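Local coordinates for pyruvate kinase 1 (Trypanosoma brucei brucei, PDB 4KCT), which catalyses transfer of the phosphoryl group of phosphoenolpyruvate to ADP, yielding pyruvate and ATP, and also decarboxylates oxaloacetate, at residues A[363-366]-A[367-370]; A[384-387]-A[388-392]; A[403-406]-A[407-411]; A[430-433]-A[434-437]. All coordinates share one frame; numbering follows the deposited sequence. Where two conformers were deposited one is given.

Contact 1. Residues A[363-366]-A[367-370]; sequences MFNS and IKNL
The ring of F364 meets the aliphatic chain of K368 one helical turn further on, where CD of the lysine approaches CZ of the ring obliquely at 3.8 Å. Both side chains leave the backbone with CG turned away from N (chi1 174° for F364, -170° for K368), which brings them to the same flank of the helix. K368 then bends at its third and fourth torsions, and this brings NZ back to 3.9 Å from CE2 of F364. The lysine also runs beside N365, its NZ passing 3.7 Å from OD1 of that amide. The second flat amide, that of N369, folds over the backbone carbonyl of N365: CG of N369 lies 3.0 Å from N365 O, and its ND2 is badly angled for bonding there. That carbonyl is instead bound by N369 N at 2.9 Å. Elsewhere on the turn, the CE methyl of M363 meets CD1 of I367 at 4.2 Å, beside the bond from I367 N to M363 O. Regular i to i+4 bonding gives out at L370, whose N keeps only a weak bond of 3.5 Å to S366 O while also bonding I367 O. F364 packs on V386 and A387 of helix 377-392, M363 and L370 reach helix 275-289, K368 lies against E391 of the third subunit, and S366, I367 and L370 meet the second subunit. These are the i to i+3 and i to i+4 neighbours of an alpha helix close to its C-terminal turn, in a short helix at a subunit interface.

Contact 2. Residues A[384-387]-A[388-392]; sequences SAVA and SAFEV
V386 and F390, like S388 and A385, touch within successive turns of one alpha helix, in a largely buried part of helix 377-392, which packs on the mixed sheet of the alpha/beta domain. The main chain is regular, with bonds such as E391 N to A387 O at 2.9 Å. On one flank V386 and F390 lie side by side and point the same way, CG1 of the valine resting 3.6 Å from CE2 of the ring. An edge of that ring faces CA of A387, while its CD2 comes within 3.4 Å of V386 O. On another flank, in the conformer described here of a serine modelled in two, S388 OG donates to A385 O at 2.7 Å. Its first torsion (66°) sets OG between N and the carbonyl carbon, so that it can turn back to the preceding turn. A385 O also accepts from A389 N at 3.0 Å, and both donors reach the oxygen from the same face of its carbonyl plane. Methyl groups of A385 and A389 meet V478 and M397, which places the helix against strands 476-481 and 396-400. With CG on the side of its own N (chi1 -45°), E391 lays CG 3.0 Å from A387 O; the bend at chi2 (-71°) then turns the carboxylate, whose OE1 forms a salt bridge to K368 of the third subunit. S384, also modelled twice, bonds its counterpart there. Small and apolar groups thus seat the helix on its sheet, while the counter-ion across the interface should help to stabilise ionised E391.

Contact 3. Residues A[403-406]-A[407-411]; sequences TGRS and ARLIS. With FDP (2,6-di-O-phosphono-beta-D-fructofuranose), chain F.
R408 N bonds to G404 O at 3.0 Å with a nearly straight N-H (173°), starting the helix 405-412 of a beta-alpha-beta unit, with G404 as N-cap at a positive phi of 102°. Just ahead of the helix T403 forms an ST turn, its OG1 accepting from R405 N at 3.1 Å. The same threshold holds the phosphate on C6 of the bound fructose 2,6-bisphosphate. T403 N donates to O5P at 2.9 Å, and T403 OG1 adds a weak bond to O6P. O4P is gripped twice by S406, through N at 2.9 Å and through OG at 2.7 Å; with OG turned to the side of its own N (chi1 -57°), the serine offers both donors to one oxygen. The positive end of the helix dipole, pointing at this phosphate, probably adds to the attraction. R405, extended from CG to NE, brings its guanidinium near CD2 of L409 and forms a salt bridge to E378. R408 instead bends at its third torsion and lays one guanidinium face over G404 O, which stands 3.8 Å above the plane. NH2 of R408 makes only a weak bond to T403 O, but a water in the guanidinium plane donates to T403 O and accepts from R408 NH1 at 3.0 Å.

Contact 4. Residues A[430-433]-A[434-437]; sequences RQLN and VTRS
Two overlapping turns lead the chain out of helix 426-431 into the loop before strand 438-442, linking Q431 with V434 and L432 with T435. The first is closed by a weak but straight bond from V434 N to Q431 O, 3.4 Å long. The second fits a type I beta turn: T435 N reaches L432 O at 3.0 Å, approaching 56° out of the carbonyl plane and therefore off its lone pairs. Q431 O has further company, since CG2 of V434 lies 3.4 Å away and a water donates to it at 2.9 Å. That water is also 2.8 Å from T435 OG1, so it ties side chain to backbone across the turn. N433 folds back on the preceding turn, its CG lying to the side of its own N (chi1 -82°), and donates from ND2 to R430 O at 3.1 Å. Local turn bonds are supplemented by partners distant in sequence, H78 for N433 and D233 for Q431, in a largely buried corner. Around it, V434 and N433 pack on barrel strand 46-52, R430 forms a salt bridge to D207, and L432 and T435 lean on helix 405-412, with L432 also against C421 of strand 419-423.

In the fold
The four contacts follow one another along the chain in the C-terminal part, and each lies within a short run of helix or turn. Contact 1 on helix 362-369 and contact 2 on helix 377-392 have centres about 14 Å apart and touch through F364. Contacts 2, 3 and 4 lie in the alpha/beta domain, where helix 405-412 bridges strands 396-400 and 419-423 and contact 4 leads into strand 438-442. V386 joins contact 2 to contact 3, about 16 Å between centres; contacts 3 and 4, about 9 Å apart, share a probable S411 to R436 hydrogen bond. Packing thus runs from the subunit interface at contacts 1 and 2 to the effector phosphate at contact 3 and the barrel at contact 4.

Contact 1. Residues A[363-366]-A[367-370]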
ATOM      1  N   MET A 363     -13.304   2.379  -2.039  1.00 19.98           N
ATOM      2  CA  MET A 363     -14.084   1.270  -2.571  1.00 20.13           C
ATOM      3  C   MET A 363     -13.701   1.009  -4.016  1.00 19.04           C
ATOM      4  O   MET A 363     -13.522  -0.146  -4.417  1.00 17.23           O
ATOM      5  CB  MET A 363     -15.611   1.512  -2.466  1.00 23.14           C
ATOM      6  CG  MET A 363     -16.205   1.224  -1.091  1.00 33.19           C
ATOM      7  SD  MET A 363     -16.472  -0.540  -0.877  1.00 40.17           S
ATOM      8  CE  MET A 363     -18.206  -0.697  -1.354  1.00 41.57           C
ATOM      9  N   PHE A 364     -13.643   2.075  -4.820  1.00 16.70           N
ATOM     10  CA  PHE A 364     -13.265   1.920  -6.218  1.00 16.36           C
ATOM     11  C   PHE A 364     -12.003   1.084  -6.363  1.00 16.00           C
ATOM     12  O   PHE A 364     -11.957   0.091  -7.142  1.00 14.24           O
ATOM     13  CB  PHE A 364     -13.078   3.301  -6.895  1.00 16.67           C
ATOM     14  CG  PHE A 364     -12.545   3.216  -8.318  1.00 18.10           C
ATOM     15  CD1 PHE A 364     -13.350   2.750  -9.345  1.00 17.36           C
ATOM     16  CD2 PHE A 364     -11.183   3.448  -8.587  1.00 20.43           C
ATOM     17  CE1 PHE A 364     -12.866   2.624 -10.657  1.00 17.18           C
ATOM     18  CE2 PHE A 364     -10.671   3.271  -9.899  1.00 21.48           C
ATOM     19  CZ  PHE A 364     -11.535   2.917 -10.936  1.00 20.93           C
ATOM     20  N   ASN A 365     -10.950   1.520  -5.693  1.00 16.95           N
ATOM     21  CA  ASN A 365      -9.645   0.848  -5.804  1.00 18.78           C
ATOM     22  C   ASN A 365      -9.666  -0.587  -5.271  1.00 17.37           C
ATOM     23  O   ASN A 365      -9.094  -1.504  -5.895  1.00 17.81           O
ATOM     24  CB  ASN A 365      -8.569   1.670  -5.089  1.00 20.55           C
ATOM     25  CG  ASN A 365      -8.142   2.886  -5.908  1.00 25.81           C
ATOM     26  OD1 ASN A 365      -8.006   2.798  -7.121  1.00 24.93           O
ATOM     27  ND2 ASN A 365      -8.120   4.040  -5.278  1.00 24.93           N
ATOM     28  N   SER A 366     -10.323  -0.796  -4.140  1.00 15.73           N
ATOM     29  CA  SER A 366     -10.386  -2.148  -3.536  0.50 15.96           C
ATOM     30  C   SER A 366     -11.156  -3.114  -4.424  1.00 15.73           C
ATOM     31  O   SER A 366     -10.743  -4.275  -4.624  1.00 14.84           O
ATOM     32  CB  SER A 366     -11.028  -2.110  -2.148  0.50 15.98           C
ATOM     33  OG  SER A 366     -10.259  -1.353  -1.245  0.50 13.73           O
ATOM     34  N   ILE A 367     -12.277  -2.650  -4.957  1.00 15.13           N
ATOM     35  CA  ILE A 367     -13.068  -3.471  -5.886  1.00 15.87           C
ATOM     36  C   ILE A 367     -12.307  -3.783  -7.180  1.00 15.00           C
ATOM     37  O   ILE A 367     -12.226  -4.929  -7.581  1.00 15.32           O
ATOM     38  CB  ILE A 367     -14.431  -2.809  -6.215  1.00 16.60           C
ATOM     39  CG1 ILE A 367     -15.311  -2.797  -4.950  1.00 15.67           C
ATOM     40  CG2 ILE A 367     -15.138  -3.537  -7.375  1.00 16.98           C
ATOM     41  CD1 ILE A 367     -16.431  -1.788  -5.008  1.00 19.63           C
ATOM     42  N   LYS A 368     -11.726  -2.765  -7.801  1.00 15.63           N
ATOM     43  CA  LYS A 368     -10.957  -2.960  -9.029  1.00 17.24           C
ATOM     44  C   LYS A 368      -9.773  -3.924  -8.832  1.00 16.46           C
ATOM     45  O   LYS A 368      -9.513  -4.786  -9.676  1.00 15.76           O
ATOM     46  CB  LYS A 368     -10.450  -1.614  -9.559  1.00 20.52           C
ATOM     47  CG  LYS A 368      -9.864  -1.713 -10.955  1.00 27.39           C
ATOM     48  CD  LYS A 368      -9.675  -0.335 -11.590  1.00 28.57           C
ATOM     49  CE  LYS A 368      -8.240   0.132 -11.464  1.00 34.95           C
ATOM     50  NZ  LYS A 368      -7.933   0.561 -10.070  1.00 50.00           N
ATOM     51  N   ASN A 369      -9.104  -3.812  -7.694  1.00 18.46           N
ATOM     52  CA  ASN A 369      -7.924  -4.653  -7.411  1.00 20.70           C
ATOM     53  C   ASN A 369      -8.250  -6.141  -7.220  1.00 21.22           C
ATOM     54  O   ASN A 369      -7.366  -6.990  -7.291  1.00 22.51           O
ATOM     55  CB  ASN A 369      -7.170  -4.124  -6.170  1.00 22.69           C
ATOM     56  CG  ASN A 369      -6.458  -2.797  -6.438  1.00 29.51           C
ATOM     57  OD1 ASN A 369      -6.297  -2.389  -7.587  1.00 28.22           O
ATOM     58  ND2 ASN A 369      -6.108  -2.084  -5.370  1.00 31.01           N
ATOM     59  N   LEU A 370      -9.517  -6.469  -6.989  1.00 20.18           N
ATOM     60  CA  LEU A 370      -9.877  -7.872  -6.831  1.00 18.40           C
ATOM     61  C   LEU A 370     -10.445  -8.512  -8.105  1.00 20.61           C
ATOM     62  O   LEU A 370     -10.841  -9.661  -8.087  1.00 21.16           O
ATOM     63  CB  LEU A 370     -10.857  -8.044  -5.662  1.00 20.15           C
ATOM     64  CG  LEU A 370     -10.179  -7.782  -4.292  1.00 21.32           C
ATOM     65  CD1 LEU A 370     -11.223  -7.637  -3.185  1.00 24.89           C
ATOM     66  CD2 LEU A 370      -9.214  -8.945  -3.971  1.00 21.33           C
TER

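Contact 2. Residues A[384-387]-A[388-392]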
ATOM      1  N   SER A 384     -12.946   2.240 -16.103  1.00 16.16           N
ATOM      2  CA  SER A 384     -12.132   3.391 -16.454  0.62 17.48           C
ATOM      3  C   SER A 384     -12.970   4.668 -16.580  1.00 15.98           C
ATOM      4  O   SER A 384     -12.478   5.762 -16.346  1.00 17.18           O
ATOM      5  CB  SER A 384     -11.330   3.124 -17.734  0.62 20.11           C
ATOM      6  OG  SER A 384     -10.268   2.213 -17.469  0.62 20.62           O
ATOM      7  N   ALA A 385     -14.254   4.515 -16.940  1.00 15.82           N
ATOM      8  CA  ALA A 385     -15.189   5.664 -16.924  1.00 14.64           C
ATOM      9  C   ALA A 385     -15.307   6.225 -15.507  1.00 16.05           C
ATOM     10  O   ALA A 385     -15.262   7.440 -15.311  1.00 14.90           O
ATOM     11  CB  ALA A 385     -16.560   5.270 -17.449  1.00 14.73           C
ATOM     12  N   VAL A 386     -15.470   5.342 -14.519  1.00 13.62           N
ATOM     13  CA  VAL A 386     -15.548   5.795 -13.123  1.00 13.02           C
ATOM     14  C   VAL A 386     -14.233   6.456 -12.684  1.00 13.01           C
ATOM     15  O   VAL A 386     -14.239   7.501 -12.025  1.00 12.90           O
ATOM     16  CB  VAL A 386     -15.931   4.638 -12.143  1.00 12.96           C
ATOM     17  CG1 VAL A 386     -15.782   5.099 -10.683  1.00 13.17           C
ATOM     18  CG2 VAL A 386     -17.359   4.188 -12.393  1.00 12.23           C
ATOM     19  N   ALA A 387     -13.106   5.851 -13.052  1.00 13.82           N
ATOM     20  CA  ALA A 387     -11.822   6.474 -12.781  1.00 15.17           C
ATOM     21  C   ALA A 387     -11.755   7.904 -13.337  1.00 15.05           C
ATOM     22  O   ALA A 387     -11.285   8.832 -12.642  1.00 15.24           O
ATOM     23  CB  ALA A 387     -10.659   5.614 -13.305  1.00 13.95           C
ATOM     24  N   SER A 388     -12.160   8.078 -14.594  1.00 13.47           N
ATOM     25  CA  SER A 388     -12.110   9.398 -15.211  0.50 13.70           C
ATOM     26  C   SER A 388     -13.028  10.397 -14.499  1.00 14.14           C
ATOM     27  O   SER A 388     -12.669  11.561 -14.357  1.00 14.63           O
ATOM     28  CB  SER A 388     -12.392   9.342 -16.731  0.50 13.27           C
ATOM     29  OG  SER A 388     -13.721   8.931 -17.022  0.50 12.58           O
ATOM     30  N   ALA A 389     -14.165   9.914 -13.970  1.00 14.06           N
ATOM     31  CA  ALA A 389     -15.073  10.768 -13.176  1.00 15.00           C
ATOM     32  C   ALA A 389     -14.390  11.296 -11.917  1.00 15.54           C
ATOM     33  O   ALA A 389     -14.513  12.486 -11.559  1.00 15.79           O
ATOM     34  CB  ALA A 389     -16.345   9.995 -12.808  1.00 15.39           C
ATOM     35  N   PHE A 390     -13.671  10.426 -11.226  1.00 14.63           N
ATOM     36  CA  PHE A 390     -12.885  10.894 -10.097  1.00 15.45           C
ATOM     37  C   PHE A 390     -11.823  11.898 -10.553  1.00 17.32           C
ATOM     38  O   PHE A 390     -11.609  12.904  -9.886  1.00 18.86           O
ATOM     39  CB  PHE A 390     -12.238   9.711  -9.354  1.00 14.32           C
ATOM     40  CG  PHE A 390     -13.205   8.939  -8.497  1.00 14.63           C
ATOM     41  CD1 PHE A 390     -13.876   9.572  -7.423  1.00 15.37           C
ATOM     42  CD2 PHE A 390     -13.444   7.598  -8.738  1.00 16.36           C
ATOM     43  CE1 PHE A 390     -14.678   8.822  -6.548  1.00 15.52           C
ATOM     44  CE2 PHE A 390     -14.322   6.866  -7.918  1.00 16.63           C
ATOM     45  CZ  PHE A 390     -14.941   7.487  -6.829  1.00 16.88           C
ATOM     46  N   GLU A 391     -11.087  11.587 -11.634  1.00 13.97           N
ATOM     47  CA  GLU A 391      -9.954  12.476 -12.029  1.00 17.91           C
ATOM     48  C   GLU A 391     -10.430  13.887 -12.372  1.00 15.80           C
ATOM     49  O   GLU A 391      -9.712  14.866 -12.132  1.00 16.64           O
ATOM     50  CB  GLU A 391      -9.164  11.934 -13.220  1.00 19.02           C
ATOM     51  CG  GLU A 391      -8.816  10.464 -13.157  1.00 26.06           C
ATOM     52  CD  GLU A 391      -7.778  10.147 -12.122  1.00 36.32           C
ATOM     53  OE1 GLU A 391      -7.233   9.017 -12.171  1.00 45.66           O
ATOM     54  OE2 GLU A 391      -7.504  11.014 -11.250  1.00 38.48           O
ATOM     55  N   VAL A 392     -11.590  13.990 -13.004  1.00 16.50           N
ATOM     56  CA  VAL A 392     -12.110  15.325 -13.386  1.00 18.46           C
ATOM     57  C   VAL A 392     -13.115  15.905 -12.446  1.00 20.41           C
ATOM     58  O   VAL A 392     -13.642  16.977 -12.717  1.00 22.63           O
ATOM     59  CB  VAL A 392     -12.735  15.388 -14.791  1.00 19.55           C
ATOM     60  CG1 VAL A 392     -11.727  15.130 -15.858  1.00 22.17           C
ATOM     61  CG2 VAL A 392     -13.980  14.501 -14.902  1.00 16.99           C
TER

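Contact 3. Residues A[403-406]-A[407-411]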
ATOM      1  N   THR A 403     -30.969  -3.285 -20.656  1.00 18.73           N
ATOM      2  CA  THR A 403     -31.266  -4.399 -19.736  1.00 19.05           C
ATOM      3  C   THR A 403     -30.997  -3.970 -18.286  1.00 18.53           C
ATOM      4  O   THR A 403     -31.316  -4.693 -17.363  1.00 18.63           O
ATOM      5  CB  THR A 403     -30.391  -5.636 -20.023  1.00 20.92           C
ATOM      6  OG1 THR A 403     -29.003  -5.322 -19.763  1.00 23.01           O
ATOM      7  CG2 THR A 403     -30.553  -6.098 -21.489  1.00 20.44           C
ATOM      8  N   GLY A 404     -30.244  -2.892 -18.115  1.00 17.17           N
ATOM      9  CA  GLY A 404     -29.750  -2.526 -16.780  1.00 15.73           C
ATOM     10  C   GLY A 404     -28.290  -2.900 -16.558  1.00 17.40           C
ATOM     11  O   GLY A 404     -27.654  -2.391 -15.649  1.00 15.51           O
ATOM     12  N   ARG A 405     -27.771  -3.821 -17.367  1.00 16.91           N
ATOM     13  CA  ARG A 405     -26.478  -4.425 -17.097  1.00 17.85           C
ATOM     14  C   ARG A 405     -25.322  -3.378 -17.013  1.00 18.21           C
ATOM     15  O   ARG A 405     -24.511  -3.422 -16.093  1.00 16.30           O
ATOM     16  CB  ARG A 405     -26.149  -5.467 -18.157  1.00 21.24           C
ATOM     17  CG  ARG A 405     -24.908  -6.268 -17.822  1.00 30.00           C
ATOM     18  CD  ARG A 405     -24.508  -7.244 -18.923  1.00 35.39           C
ATOM     19  NE  ARG A 405     -23.121  -7.671 -18.707  1.00 51.17           N
ATOM     20  CZ  ARG A 405     -22.111  -7.442 -19.546  1.00 59.09           C
ATOM     21  NH1 ARG A 405     -20.874  -7.766 -19.192  1.00 61.90           N
ATOM     22  NH2 ARG A 405     -22.346  -7.006 -20.781  1.00 57.85           N
ATOM     23  N   SER A 406     -25.249  -2.482 -17.988  1.00 15.96           N
ATOM     24  CA  SER A 406     -24.196  -1.464 -18.017  1.00 16.09           C
ATOM     25  C   SER A 406     -24.327  -0.502 -16.862  1.00 16.16           C
ATOM     26  O   SER A 406     -23.325   0.014 -16.370  1.00 15.35           O
ATOM     27  CB  SER A 406     -24.206  -0.664 -19.327  1.00 17.10           C
ATOM     28  OG  SER A 406     -24.074  -1.526 -20.456  1.00 18.35           O
ATOM     29  N   ALA A 407     -25.554  -0.201 -16.450  1.00 14.40           N
ATOM     30  CA  ALA A 407     -25.713   0.693 -15.288  1.00 14.84           C
ATOM     31  C   ALA A 407     -25.194   0.040 -14.011  1.00 15.26           C
ATOM     32  O   ALA A 407     -24.548   0.698 -13.180  1.00 14.70           O
ATOM     33  CB  ALA A 407     -27.168   1.134 -15.125  1.00 14.50           C
ATOM     34  N   ARG A 408     -25.558  -1.222 -13.795  1.00 15.57           N
ATOM     35  CA  ARG A 408     -25.033  -1.964 -12.645  1.00 15.78           C
ATOM     36  C   ARG A 408     -23.500  -2.095 -12.676  1.00 15.34           C
ATOM     37  O   ARG A 408     -22.854  -2.131 -11.635  1.00 13.53           O
ATOM     38  CB  ARG A 408     -25.693  -3.356 -12.546  1.00 15.26           C
ATOM     39  CG  ARG A 408     -27.167  -3.286 -12.102  1.00 17.54           C
ATOM     40  CD  ARG A 408     -27.737  -4.690 -11.815  1.00 16.56           C
ATOM     41  NE  ARG A 408     -28.085  -5.371 -13.050  1.00 19.03           N
ATOM     42  CZ  ARG A 408     -29.233  -5.216 -13.703  1.00 20.68           C
ATOM     43  NH1 ARG A 408     -30.214  -4.421 -13.224  1.00 20.11           N
ATOM     44  NH2 ARG A 408     -29.394  -5.820 -14.859  1.00 18.82           N
ATOM     45  N   LEU A 409     -22.940  -2.225 -13.869  1.00 14.90           N
ATOM     46  CA  LEU A 409     -21.495  -2.342 -14.026  1.00 15.75           C
ATOM     47  C   LEU A 409     -20.758  -1.052 -13.639  1.00 14.84           C
ATOM     48  O   LEU A 409     -19.677  -1.101 -13.067  1.00 15.77           O
ATOM     49  CB  LEU A 409     -21.155  -2.737 -15.477  1.00 18.37           C
ATOM     50  CG  LEU A 409     -19.810  -3.406 -15.762  1.00 20.76           C
ATOM     51  CD1 LEU A 409     -19.509  -4.546 -14.760  1.00 19.49           C
ATOM     52  CD2 LEU A 409     -19.812  -3.932 -17.214  1.00 21.51           C
ATOM     53  N   ILE A 410     -21.320   0.088 -13.979  1.00 13.42           N
ATOM     54  CA  ILE A 410     -20.790   1.367 -13.490  1.00 13.91           C
ATOM     55  C   ILE A 410     -20.969   1.555 -11.988  1.00 14.56           C
ATOM     56  O   ILE A 410     -20.019   1.905 -11.282  1.00 13.64           O
ATOM     57  CB  ILE A 410     -21.431   2.544 -14.214  1.00 15.21           C
ATOM     58  CG1 ILE A 410     -21.035   2.507 -15.709  1.00 16.30           C
ATOM     59  CG2 ILE A 410     -21.009   3.873 -13.564  1.00 13.78           C
ATOM     60  CD1 ILE A 410     -21.735   3.591 -16.528  1.00 17.37           C
ATOM     61  N   SER A 411     -22.158   1.235 -11.486  1.00 13.96           N
ATOM     62  CA  SER A 411     -22.403   1.301 -10.030  1.00 15.04           C
ATOM     63  C   SER A 411     -21.471   0.375  -9.241  1.00 13.84           C
ATOM     64  O   SER A 411     -21.077   0.684  -8.110  1.00 14.10           O
ATOM     65  CB  SER A 411     -23.879   0.968  -9.712  1.00 14.29           C
ATOM     66  OG  SER A 411     -24.129   1.120  -8.308  1.00 16.81           O
TER
HETATM   67  P1  FDP F1004     -27.847   0.456 -28.033  1.00 22.06           P
HETATM   68  O1P FDP F1004     -27.198   1.795 -28.311  1.00 20.29           O
HETATM   69  O2P FDP F1004     -29.220   0.607 -27.428  1.00 22.12           O
HETATM   70  O3P FDP F1004     -27.743  -0.557 -29.162  1.00 22.37           O
HETATM   71  O1  FDP F1004     -25.772  -2.218 -28.473  1.00 22.00           O
HETATM   72  C1  FDP F1004     -25.060  -1.045 -28.068  1.00 19.84           C
HETATM   73  C2  FDP F1004     -25.606  -0.585 -26.721  1.00 20.55           C
HETATM   74  O2  FDP F1004     -27.007  -0.202 -26.792  1.00 19.92           O
HETATM   75  C3  FDP F1004     -24.790   0.548 -26.107  1.00 17.47           C
HETATM   76  O3  FDP F1004     -25.053   1.799 -26.739  1.00 18.76           O
HETATM   77  C4  FDP F1004     -25.317   0.528 -24.682  1.00 18.40           C
HETATM   78  O4  FDP F1004     -24.485   1.252 -23.760  1.00 18.18           O
HETATM   79  C5  FDP F1004     -25.329  -0.968 -24.403  1.00 17.59           C
HETATM   80  O5  FDP F1004     -25.475  -1.616 -25.719  1.00 18.25           O
HETATM   81  C6  FDP F1004     -26.480  -1.340 -23.478  1.00 18.19           C
HETATM   82  O6  FDP F1004     -26.253  -2.672 -23.010  1.00 20.97           O
HETATM   83  P2  FDP F1004     -27.117  -3.221 -21.755  1.00 22.48           P
HETATM   84  O4P FDP F1004     -26.662  -2.364 -20.561  1.00 17.32           O
HETATM   85  O5P FDP F1004     -28.535  -2.988 -22.174  1.00 19.16           O
HETATM   86  O6P FDP F1004     -26.711  -4.669 -21.628  1.00 20.09           O
HETATM   87  O   HOH W   1     -32.666  -4.284 -14.956  1.00 20.87           O

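Contact 4. Residues A[430-433]-A[434-437]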
ATOM      1  N   ARG A 430     -37.468   0.505 -13.222  1.00 17.40           N
ATOM      2  CA  ARG A 430     -37.960   0.061 -11.930  1.00 17.70           C
ATOM      3  C   ARG A 430     -36.931  -0.835 -11.256  1.00 17.62           C
ATOM      4  O   ARG A 430     -36.751  -0.795 -10.013  1.00 16.91           O
ATOM      5  CB  ARG A 430     -39.297  -0.673 -12.087  1.00 16.06           C
ATOM      6  CG  ARG A 430     -40.440   0.252 -12.497  1.00 17.52           C
ATOM      7  CD  ARG A 430     -41.796  -0.457 -12.426  1.00 18.60           C
ATOM      8  NE  ARG A 430     -41.907  -1.549 -13.407  1.00 17.67           N
ATOM      9  CZ  ARG A 430     -42.370  -1.400 -14.640  1.00 19.86           C
ATOM     10  NH1 ARG A 430     -42.689  -0.191 -15.098  1.00 20.23           N
ATOM     11  NH2 ARG A 430     -42.569  -2.465 -15.407  1.00 19.90           N
ATOM     12  N   GLN A 431     -36.279  -1.672 -12.049  1.00 15.91           N
ATOM     13  CA  GLN A 431     -35.334  -2.637 -11.483  1.00 16.75           C
ATOM     14  C   GLN A 431     -34.044  -1.968 -10.992  1.00 17.37           C
ATOM     15  O   GLN A 431     -33.406  -2.452 -10.075  1.00 18.13           O
ATOM     16  CB  GLN A 431     -35.027  -3.745 -12.503  1.00 17.14           C
ATOM     17  CG  GLN A 431     -36.168  -4.765 -12.573  1.00 17.51           C
ATOM     18  CD  GLN A 431     -35.979  -5.778 -13.664  1.00 19.23           C
ATOM     19  OE1 GLN A 431     -35.125  -5.612 -14.523  1.00 18.88           O
ATOM     20  NE2 GLN A 431     -36.744  -6.860 -13.612  1.00 16.21           N
ATOM     21  N   LEU A 432     -33.679  -0.852 -11.606  1.00 15.15           N
ATOM     22  CA  LEU A 432     -32.435  -0.183 -11.265  1.00 17.17           C
ATOM     23  C   LEU A 432     -32.550   0.553  -9.928  1.00 17.85           C
ATOM     24  O   LEU A 432     -31.557   1.017  -9.379  1.00 15.94           O
ATOM     25  CB  LEU A 432     -32.000   0.753 -12.403  1.00 16.15           C
ATOM     26  CG  LEU A 432     -31.298   0.012 -13.578  1.00 17.69           C
ATOM     27  CD1 LEU A 432     -31.060   0.989 -14.724  1.00 15.57           C
ATOM     28  CD2 LEU A 432     -29.947  -0.567 -13.101  1.00 15.01           C
ATOM     29  N   ASN A 433     -33.756   0.549  -9.356  1.00 17.86           N
ATOM     30  CA  ASN A 433     -33.994   1.111  -8.011  1.00 17.41           C
ATOM     31  C   ASN A 433     -33.271   0.378  -6.887  1.00 17.65           C
ATOM     32  O   ASN A 433     -33.166   0.917  -5.759  1.00 18.08           O
ATOM     33  CB  ASN A 433     -35.506   1.131  -7.676  1.00 18.15           C
ATOM     34  CG  ASN A 433     -36.230   2.335  -8.263  1.00 22.31           C
ATOM     35  OD1 ASN A 433     -35.930   3.459  -7.920  1.00 25.03           O
ATOM     36  ND2 ASN A 433     -37.299   2.078  -9.005  1.00 21.16           N
ATOM     37  N   VAL A 434     -32.825  -0.861  -7.120  1.00 15.66           N
ATOM     38  CA  VAL A 434     -31.981  -1.509  -6.094  1.00 16.57           C
ATOM     39  C   VAL A 434     -30.474  -1.292  -6.266  1.00 18.49           C
ATOM     40  O   VAL A 434     -29.683  -1.890  -5.559  1.00 19.28           O
ATOM     41  CB  VAL A 434     -32.276  -3.002  -5.898  1.00 16.88           C
ATOM     42  CG1 VAL A 434     -33.700  -3.201  -5.401  1.00 18.50           C
ATOM     43  CG2 VAL A 434     -32.048  -3.772  -7.198  1.00 18.40           C
ATOM     44  N   THR A 435     -30.083  -0.399  -7.169  1.00 17.29           N
ATOM     45  CA  THR A 435     -28.674  -0.264  -7.488  1.00 16.82           C
ATOM     46  C   THR A 435     -28.164   1.109  -7.111  1.00 16.13           C
ATOM     47  O   THR A 435     -28.760   2.129  -7.485  1.00 15.32           O
ATOM     48  CB  THR A 435     -28.424  -0.565  -8.977  1.00 18.97           C
ATOM     49  OG1 THR A 435     -28.484  -1.991  -9.161  1.00 21.08           O
ATOM     50  CG2 THR A 435     -27.058  -0.079  -9.392  1.00 17.58           C
ATOM     51  N   ARG A 436     -27.100   1.140  -6.299  1.00 14.83           N
ATOM     52  CA  ARG A 436     -26.616   2.392  -5.725  1.00 15.15           C
ATOM     53  C   ARG A 436     -26.376   3.444  -6.821  1.00 15.47           C
ATOM     54  O   ARG A 436     -25.718   3.142  -7.838  1.00 14.83           O
ATOM     55  CB  ARG A 436     -25.316   2.127  -4.947  1.00 15.52           C
ATOM     56  CG  ARG A 436     -24.746   3.352  -4.210  1.00 15.86           C
ATOM     57  CD  ARG A 436     -23.428   2.965  -3.518  1.00 15.07           C
ATOM     58  NE  ARG A 436     -22.813   4.101  -2.832  1.00 16.55           N
ATOM     59  CZ  ARG A 436     -22.000   4.987  -3.415  1.00 16.01           C
ATOM     60  NH1 ARG A 436     -21.524   5.999  -2.704  1.00 14.31           N
ATOM     61  NH2 ARG A 436     -21.656   4.860  -4.703  1.00 14.34           N
ATOM     62  N   SER A 437     -26.797   4.697  -6.557  1.00 14.85           N
ATOM     63  CA  SER A 437     -26.426   5.897  -7.395  1.00 15.61           C
ATOM     64  C   SER A 437     -27.262   6.132  -8.650  1.00 15.30           C
ATOM     65  O   SER A 437     -27.199   7.205  -9.229  1.00 15.79           O
ATOM     66  CB  SER A 437     -24.949   5.861  -7.814  1.00 16.34           C
ATOM     67  OG  SER A 437     -24.133   5.621  -6.699  1.00 19.24           O
TER
HETATM   68  O   HOH W   2     -30.631  -3.192 -10.441  1.00 21.14           O